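Long-range contacts in molinate hydrolase (Gulosibacter molinativorax, PDB 4UB9), which hydrolyses the thiocarbamate herbicide molinate, probably as a zinc-dependent member of the amidohydrolase family acting on a carbon-nitrogen bond other than a peptide bond: residues V94-M105 with L370-I381; M177-P188 with T244-G252. All blocks are in the same frame, centred on the assembly; numbering follows the deposited sequence.

Contact 1. Residues V94-M105 with L370-I381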
# COMPACT_ATOMS: atom_id res chain seq x y z
N VAL A 94 -35.56 19.99 -9.64
CA VAL A 94 -34.41 20.01 -10.56
C VAL A 94 -33.10 19.94 -9.81
O VAL A 94 -32.85 20.72 -8.87
CB VAL A 94 -34.40 21.30 -11.41
CG1 VAL A 94 -33.23 21.29 -12.40
CG2 VAL A 94 -35.72 21.45 -12.17
N ASN A 95 -32.28 18.99 -10.22
CA ASN A 95 -30.98 18.79 -9.56
C ASN A 95 -29.89 19.21 -10.53
O ASN A 95 -29.72 18.60 -11.59
CB ASN A 95 -30.77 17.33 -9.15
CG ASN A 95 -29.63 17.15 -8.16
OD1 ASN A 95 -28.56 17.80 -8.26
ND2 ASN A 95 -29.85 16.27 -7.17
N GLY A 96 -29.08 20.17 -10.10
CA GLY A 96 -28.02 20.73 -10.95
C GLY A 96 -26.73 19.95 -11.08
O GLY A 96 -25.85 20.32 -11.85
N ASN A 97 -26.58 18.90 -10.29
CA ASN A 97 -25.40 18.07 -10.34
C ASN A 97 -25.58 16.71 -9.72
O ASN A 97 -25.50 16.55 -8.50
CB ASN A 97 -24.21 18.74 -9.68
CG ASN A 97 -22.94 17.92 -9.80
OD1 ASN A 97 -22.80 17.11 -10.69
ND2 ASN A 97 -22.02 18.14 -8.90
N VAL A 98 -25.77 15.74 -10.58
CA VAL A 98 -25.78 14.34 -10.19
C VAL A 98 -24.82 13.50 -11.03
O VAL A 98 -24.28 13.95 -12.04
CB VAL A 98 -27.18 13.69 -10.34
CG1 VAL A 98 -28.22 14.51 -9.61
CG2 VAL A 98 -27.55 13.54 -11.81
N HIS A 99 -24.64 12.25 -10.61
CA HIS A 99 -23.88 11.26 -11.38
C HIS A 99 -24.66 9.96 -11.41
O HIS A 99 -24.77 9.24 -10.41
CB HIS A 99 -22.51 11.07 -10.78
CG HIS A 99 -21.72 12.33 -10.73
ND1 HIS A 99 -21.29 12.90 -9.55
CD2 HIS A 99 -21.29 13.14 -11.71
CE1 HIS A 99 -20.63 14.02 -9.81
NE2 HIS A 99 -20.61 14.18 -11.12
N LEU A 100 -25.18 9.65 -12.59
CA LEU A 100 -26.06 8.53 -12.79
C LEU A 100 -25.34 7.17 -12.89
O LEU A 100 -25.98 6.12 -12.76
CB LEU A 100 -26.95 8.78 -14.01
CG LEU A 100 -27.82 10.05 -13.82
CD1 LEU A 100 -28.62 10.40 -15.06
CD2 LEU A 100 -28.80 9.93 -12.63
N LEU A 101 -24.02 7.20 -13.15
CA LEU A 101 -23.10 6.15 -12.70
C LEU A 101 -22.38 6.78 -11.53
O LEU A 101 -21.82 7.87 -11.65
CB LEU A 101 -22.11 5.75 -13.78
CG LEU A 101 -22.65 5.00 -15.00
CD1 LEU A 101 -21.53 4.59 -15.96
CD2 LEU A 101 -23.40 3.76 -14.57
N ASP A 102 -22.37 6.09 -10.39
CA ASP A 102 -22.05 6.73 -9.10
C ASP A 102 -20.58 7.06 -8.91
O ASP A 102 -19.78 6.26 -8.45
CB ASP A 102 -22.52 5.85 -7.93
CG ASP A 102 -22.46 6.57 -6.60
OD1 ASP A 102 -21.74 7.60 -6.45
OD2 ASP A 102 -23.19 6.13 -5.70
N GLY A 103 -20.23 8.29 -9.21
CA GLY A 103 -18.83 8.71 -9.19
C GLY A 103 -18.24 8.92 -7.82
O GLY A 103 -17.03 8.69 -7.61
N ILE A 104 -19.06 9.39 -6.89
CA ILE A 104 -18.57 9.63 -5.52
C ILE A 104 -18.14 8.31 -4.93
O ILE A 104 -17.08 8.20 -4.31
CB ILE A 104 -19.65 10.28 -4.61
CG1 ILE A 104 -19.81 11.73 -5.01
CG2 ILE A 104 -19.30 10.15 -3.14
CD1 ILE A 104 -18.71 12.65 -4.54
N MET A 105 -18.94 7.29 -5.15
CA MET A 105 -18.56 5.92 -4.75
C MET A 105 -17.18 5.56 -5.26
O MET A 105 -16.33 5.09 -4.54
CB MET A 105 -19.56 4.91 -5.26
CG MET A 105 -19.43 3.51 -4.64
SD MET A 105 -20.63 2.41 -5.43
CE MET A 105 -19.75 2.31 -6.99
N LEU A 370 -28.78 24.37 -6.60
CA LEU A 370 -28.74 23.09 -5.91
C LEU A 370 -28.00 22.07 -6.77
O LEU A 370 -28.33 21.85 -7.95
CB LEU A 370 -30.16 22.58 -5.60
CG LEU A 370 -30.28 21.27 -4.79
CD1 LEU A 370 -31.60 21.27 -4.04
CD2 LEU A 370 -30.22 20.02 -5.67
N GLY A 371 -27.08 21.38 -6.12
CA GLY A 371 -26.39 20.22 -6.72
C GLY A 371 -25.66 19.44 -5.66
O GLY A 371 -25.27 19.99 -4.65
N THR A 372 -25.48 18.14 -5.89
CA THR A 372 -25.04 17.24 -4.81
C THR A 372 -23.94 16.22 -5.07
O THR A 372 -23.43 15.63 -4.14
CB THR A 372 -26.24 16.39 -4.34
OG1 THR A 372 -26.75 15.67 -5.47
CG2 THR A 372 -27.34 17.29 -3.75
N ASP A 373 -23.63 15.98 -6.33
CA ASP A 373 -22.69 14.94 -6.73
C ASP A 373 -23.30 13.59 -6.46
O ASP A 373 -22.61 12.59 -6.45
CB ASP A 373 -21.31 15.06 -6.02
CG ASP A 373 -20.25 15.90 -6.82
OD1 ASP A 373 -20.33 15.98 -8.07
OD2 ASP A 373 -19.34 16.49 -6.18
N ALA A 374 -24.61 13.55 -6.22
CA ALA A 374 -25.21 12.31 -5.71
C ALA A 374 -25.36 11.26 -6.76
O ALA A 374 -25.50 11.55 -7.96
CB ALA A 374 -26.54 12.58 -5.06
N GLY A 375 -25.36 10.03 -6.30
CA GLY A 375 -25.50 8.86 -7.18
C GLY A 375 -26.29 7.76 -6.51
O GLY A 375 -26.54 7.79 -5.33
N CYS A 376 -26.69 6.79 -7.29
CA CYS A 376 -27.39 5.63 -6.76
C CYS A 376 -26.36 4.60 -6.33
O CYS A 376 -25.86 3.77 -7.11
CB CYS A 376 -28.39 5.09 -7.78
SG CYS A 376 -29.12 3.54 -7.21
N THR A 377 -26.04 4.66 -5.06
CA THR A 377 -24.94 3.91 -4.48
C THR A 377 -25.24 2.43 -4.33
O THR A 377 -26.32 2.02 -3.94
CB THR A 377 -24.57 4.48 -3.10
OG1 THR A 377 -24.42 5.89 -3.23
CG2 THR A 377 -23.24 3.89 -2.58
N ASP A 378 -24.24 1.62 -4.66
CA ASP A 378 -24.42 0.17 -4.62
C ASP A 378 -24.82 -0.27 -3.21
O ASP A 378 -24.17 0.12 -2.23
CB ASP A 378 -23.14 -0.54 -5.04
CG ASP A 378 -23.34 -2.02 -5.30
OD1 ASP A 378 -23.29 -2.80 -4.32
OD2 ASP A 378 -23.53 -2.41 -6.47
N PRO A 379 -25.82 -1.14 -3.10
CA PRO A 379 -26.28 -1.59 -1.76
C PRO A 379 -25.26 -2.31 -0.95
O PRO A 379 -25.24 -2.17 0.26
CB PRO A 379 -27.43 -2.52 -2.07
CG PRO A 379 -27.32 -2.84 -3.53
CD PRO A 379 -26.65 -1.68 -4.18
N ASP A 380 -24.32 -3.00 -1.58
CA ASP A 380 -23.21 -3.59 -0.79
C ASP A 380 -22.38 -2.52 -0.10
O ASP A 380 -21.87 -2.74 1.01
CB ASP A 380 -22.28 -4.47 -1.63
CG ASP A 380 -22.82 -5.84 -1.86
OD1 ASP A 380 -23.61 -6.36 -1.04
OD2 ASP A 380 -22.41 -6.45 -2.87
N ILE A 381 -22.22 -1.39 -0.75
CA ILE A 381 -21.45 -0.26 -0.17
C ILE A 381 -22.25 0.48 0.90
O ILE A 381 -21.72 0.88 1.93
CB ILE A 381 -21.00 0.73 -1.26
CG1 ILE A 381 -19.97 0.08 -2.19
CG2 ILE A 381 -20.43 2.03 -0.67
CD1 ILE A 381 -18.58 0.04 -1.59
O HOH W 1 -25.63 6.47 -9.91
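N97 O takes two backbone donors, T372 N in the carbonyl plane and D373 N from above it, near the zinc ion of an amidohydrolase barrel, where strand 88-95 runs out and the segment 370-381 runs alongside it. H99 N reaches A374 O (2.9 Å) almost straight, at 170°. N97 ND2 also lies 2.9 Å from D373 OD1, with amide and carboxylate planes steeply turned, 73° apart; this bond is less sure, because D373 OD1 is modelled too close to H99 CE1. Farther on, D102 CG lies anti to N (chi1 -169°), and its carboxylate is shared: OD2 accepts from T377 OG1 at 2.8 Å, nearly along its C-O axis, while OD1 N-caps the following helix through M105 N, 3.1 Å away. M105 lays SD against I381 CG1 at 4.0 Å. D102 with T377, H99 N with A374 O, and N97 O with its two donors thus pair buried polar groups across the seam. The bonds to N97 O hold the turn that bears D373, whose side chain lies about 4 Å from that of the zinc ligand H302, so its carboxylate may influence the metal site.

Contact 2. Residues M177-P188 with T244-G252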
# COMPACT_ATOMS: atom_id res chain seq x y z
N MET A 177 -9.74 15.50 -16.80
CA MET A 177 -9.69 14.62 -15.63
C MET A 177 -9.50 13.21 -16.09
O MET A 177 -10.03 12.77 -17.11
CB MET A 177 -11.00 14.71 -14.80
CG MET A 177 -10.92 13.97 -13.45
SD MET A 177 -12.47 13.90 -12.51
CE MET A 177 -13.49 12.86 -13.55
N GLY A 178 -8.80 12.45 -15.28
CA GLY A 178 -8.66 11.01 -15.55
C GLY A 178 -9.93 10.23 -15.20
O GLY A 178 -10.84 10.74 -14.55
N GLY A 179 -9.97 8.99 -15.67
CA GLY A 179 -11.07 8.08 -15.42
C GLY A 179 -10.94 7.47 -14.04
O GLY A 179 -10.01 7.77 -13.29
N PRO A 180 -11.88 6.59 -13.70
CA PRO A 180 -12.00 6.04 -12.33
C PRO A 180 -10.87 5.15 -11.89
O PRO A 180 -10.75 4.89 -10.70
CB PRO A 180 -13.31 5.26 -12.36
CG PRO A 180 -13.54 4.97 -13.83
CD PRO A 180 -12.97 6.14 -14.57
N PHE A 181 -10.01 4.70 -12.79
CA PHE A 181 -8.86 3.86 -12.35
C PHE A 181 -7.52 4.59 -12.55
O PHE A 181 -6.48 4.02 -12.72
CB PHE A 181 -8.94 2.50 -12.96
CG PHE A 181 -10.22 1.83 -12.60
CD1 PHE A 181 -10.48 1.53 -11.28
CD2 PHE A 181 -11.21 1.60 -13.55
CE1 PHE A 181 -11.70 0.98 -10.92
CE2 PHE A 181 -12.41 1.06 -13.19
CZ PHE A 181 -12.65 0.74 -11.87
N THR A 182 -7.62 5.86 -12.31
CA THR A 182 -6.59 6.85 -12.51
C THR A 182 -6.28 7.46 -11.13
O THR A 182 -6.96 7.20 -10.16
CB THR A 182 -7.24 7.87 -13.46
OG1 THR A 182 -6.77 7.65 -14.78
CG2 THR A 182 -7.08 9.21 -13.04
N GLY A 183 -5.27 8.29 -11.06
CA GLY A 183 -4.92 9.00 -9.82
C GLY A 183 -6.01 9.88 -9.27
O GLY A 183 -6.08 10.16 -8.05
N ASP A 184 -6.80 10.39 -10.18
CA ASP A 184 -7.96 11.19 -9.82
C ASP A 184 -9.02 10.50 -8.90
O ASP A 184 -9.84 11.18 -8.30
CB ASP A 184 -8.62 11.72 -11.07
CG ASP A 184 -7.76 12.76 -11.77
OD1 ASP A 184 -7.28 13.68 -11.13
OD2 ASP A 184 -7.60 12.70 -12.97
N PHE A 185 -8.97 9.18 -8.77
CA PHE A 185 -9.89 8.48 -7.89
C PHE A 185 -9.16 7.57 -6.92
O PHE A 185 -9.76 6.80 -6.25
CB PHE A 185 -10.88 7.66 -8.69
CG PHE A 185 -11.85 8.49 -9.48
CD1 PHE A 185 -11.45 9.13 -10.63
CD2 PHE A 185 -13.17 8.60 -9.06
CE1 PHE A 185 -12.36 9.84 -11.38
CE2 PHE A 185 -14.08 9.33 -9.78
CZ PHE A 185 -13.68 9.98 -10.94
N MET A 186 -7.87 7.73 -6.80
CA MET A 186 -7.14 6.99 -5.81
C MET A 186 -7.13 7.65 -4.43
O MET A 186 -7.39 8.85 -4.29
CB MET A 186 -5.69 6.84 -6.24
CG MET A 186 -5.47 5.75 -7.26
SD MET A 186 -3.79 5.78 -7.98
CE MET A 186 -2.72 6.26 -6.66
N ARG A 187 -6.80 6.85 -3.43
CA ARG A 187 -6.35 7.34 -2.11
C ARG A 187 -5.06 6.65 -1.80
O ARG A 187 -4.77 5.61 -2.35
CB ARG A 187 -7.38 7.06 -1.00
CG ARG A 187 -8.77 7.55 -1.36
CD ARG A 187 -9.65 7.60 -0.14
NE ARG A 187 -11.03 7.79 -0.54
CZ ARG A 187 -12.08 7.62 0.25
NH1 ARG A 187 -11.92 7.33 1.53
NH2 ARG A 187 -13.31 7.76 -0.25
N PRO A 188 -4.29 7.18 -0.86
CA PRO A 188 -3.02 6.55 -0.54
C PRO A 188 -3.13 5.05 -0.29
O PRO A 188 -2.30 4.29 -0.78
CB PRO A 188 -2.58 7.28 0.75
CG PRO A 188 -3.23 8.63 0.65
CD PRO A 188 -4.58 8.32 0.05
N THR A 244 -9.25 23.22 -11.95
CA THR A 244 -8.27 22.67 -11.02
C THR A 244 -8.28 21.16 -11.07
O THR A 244 -9.05 20.54 -11.78
CB THR A 244 -8.50 23.12 -9.57
OG1 THR A 244 -9.75 22.65 -9.13
CG2 THR A 244 -8.45 24.63 -9.46
N ASP A 245 -7.41 20.59 -10.27
CA ASP A 245 -7.20 19.15 -10.22
C ASP A 245 -8.30 18.43 -9.44
O ASP A 245 -9.12 19.06 -8.80
CB ASP A 245 -5.88 18.84 -9.51
CG ASP A 245 -5.97 19.16 -8.01
OD1 ASP A 245 -5.98 20.36 -7.65
OD2 ASP A 245 -6.11 18.21 -7.21
N HIS A 246 -8.24 17.09 -9.50
CA HIS A 246 -9.21 16.23 -8.85
C HIS A 246 -8.48 15.17 -8.02
O HIS A 246 -8.84 14.01 -8.03
CB HIS A 246 -10.07 15.56 -9.91
CG HIS A 246 -11.28 14.89 -9.39
ND1 HIS A 246 -11.26 13.63 -8.84
CD2 HIS A 246 -12.58 15.27 -9.37
CE1 HIS A 246 -12.47 13.29 -8.46
NE2 HIS A 246 -13.30 14.26 -8.79
N LEU A 247 -7.46 15.62 -7.29
CA LEU A 247 -6.60 14.75 -6.50
C LEU A 247 -6.87 14.82 -4.99
O LEU A 247 -5.99 14.51 -4.16
CB LEU A 247 -5.15 15.15 -6.74
CG LEU A 247 -4.63 15.02 -8.16
CD1 LEU A 247 -3.18 15.48 -8.19
CD2 LEU A 247 -4.71 13.57 -8.68
N VAL A 248 -8.08 15.23 -4.62
CA VAL A 248 -8.41 15.41 -3.21
C VAL A 248 -8.26 14.12 -2.41
O VAL A 248 -7.75 14.10 -1.31
CB VAL A 248 -9.81 16.01 -3.03
CG1 VAL A 248 -9.82 17.42 -3.61
CG2 VAL A 248 -10.91 15.16 -3.73
N GLY A 249 -8.63 13.04 -3.05
CA GLY A 249 -8.46 11.70 -2.48
C GLY A 249 -7.02 11.33 -2.19
O GLY A 249 -6.73 10.74 -1.16
N LEU A 250 -6.12 11.62 -3.13
CA LEU A 250 -4.72 11.27 -2.96
C LEU A 250 -3.98 12.21 -2.07
O LEU A 250 -3.17 11.80 -1.30
CB LEU A 250 -3.99 11.32 -4.27
CG LEU A 250 -3.57 10.02 -4.88
CD1 LEU A 250 -2.74 10.36 -6.11
CD2 LEU A 250 -2.79 9.15 -3.92
N LEU A 251 -4.24 13.50 -2.23
CA LEU A 251 -3.44 14.53 -1.60
C LEU A 251 -4.15 15.38 -0.54
O LEU A 251 -3.52 16.21 0.11
CB LEU A 251 -2.92 15.51 -2.68
CG LEU A 251 -1.99 14.85 -3.70
CD1 LEU A 251 -1.63 15.87 -4.77
CD2 LEU A 251 -0.74 14.34 -3.01
N GLY A 252 -5.43 15.17 -0.37
CA GLY A 252 -6.20 15.97 0.60
C GLY A 252 -6.70 17.24 -0.07
O GLY A 252 -6.58 17.40 -1.28
O HOH W 2 -7.32 11.39 -5.84
O HOH W 3 -6.55 15.88 -11.88
O HOH W 4 -9.89 12.34 -5.60
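M177 covers one face of the H246 ring and D184 O meets its edge where two loops of the amidohydrolase TIM-barrel domain, following strands 174-175 and 239-242, come together beside the zinc site. The M177 sulfur makes a Met-aromatic contact with the imidazole, SD lying 3.6 Å from the ring centroid and 19° off its normal. The M177 chain is stretched through its first two torsions and bends only at chi3 (67°), which lays SD on the ring. At the ring edge and in its plane, H246 ND1 donates to D184 O over 2.9 Å, which helps set the rotation of the imidazole; the D184 carboxylate stands almost perpendicular to it, at 88°. F185 approaches the same imidazole obliquely, its CZ 4.3 Å from H246 CE1. The H246 ring also meets that of the zinc ligand H282. D184 OD2 accepts from G178 N on its anti side, so the carboxylate braces its own loop while its backbone oxygen holds the histidine. Farther along, M186 and L250 run side by side in the same direction, with M186 CE 4.0 Å from L250 CD2. P188 comes against the helix 248-251, its CD 3.5 Å from G249 O, and Q191 of a third subunit packs on P188. One water links G249 N with D184 O: it accepts from G249 N at 2.9 Å and also lies 2.9 Å from D184 O.

Going from the N terminus, residues 94-105 take in the end of strand 88-95 and the turn after it; the chain then passes helices 111-118 and 122-135 to reach 177-188. Residues 244-252 follow strand 239-242 and close contact 2 over a loop of 55 residues. The chain then supplies the zinc ligands H282 and H302 before 370-381 returns to 94-105, closing contact 1 over 264 residues. Contact 2 is therefore nested inside the loop of contact 1. Their centres are about 17 Å apart, yet they touch: G103 O packs on F185 CE2. Contact 1 joins an early and a late part of the barrel; contact 2 joins the loop after strand 174-175 to the loop and short helix after strand 239-242, with the zinc ion near both.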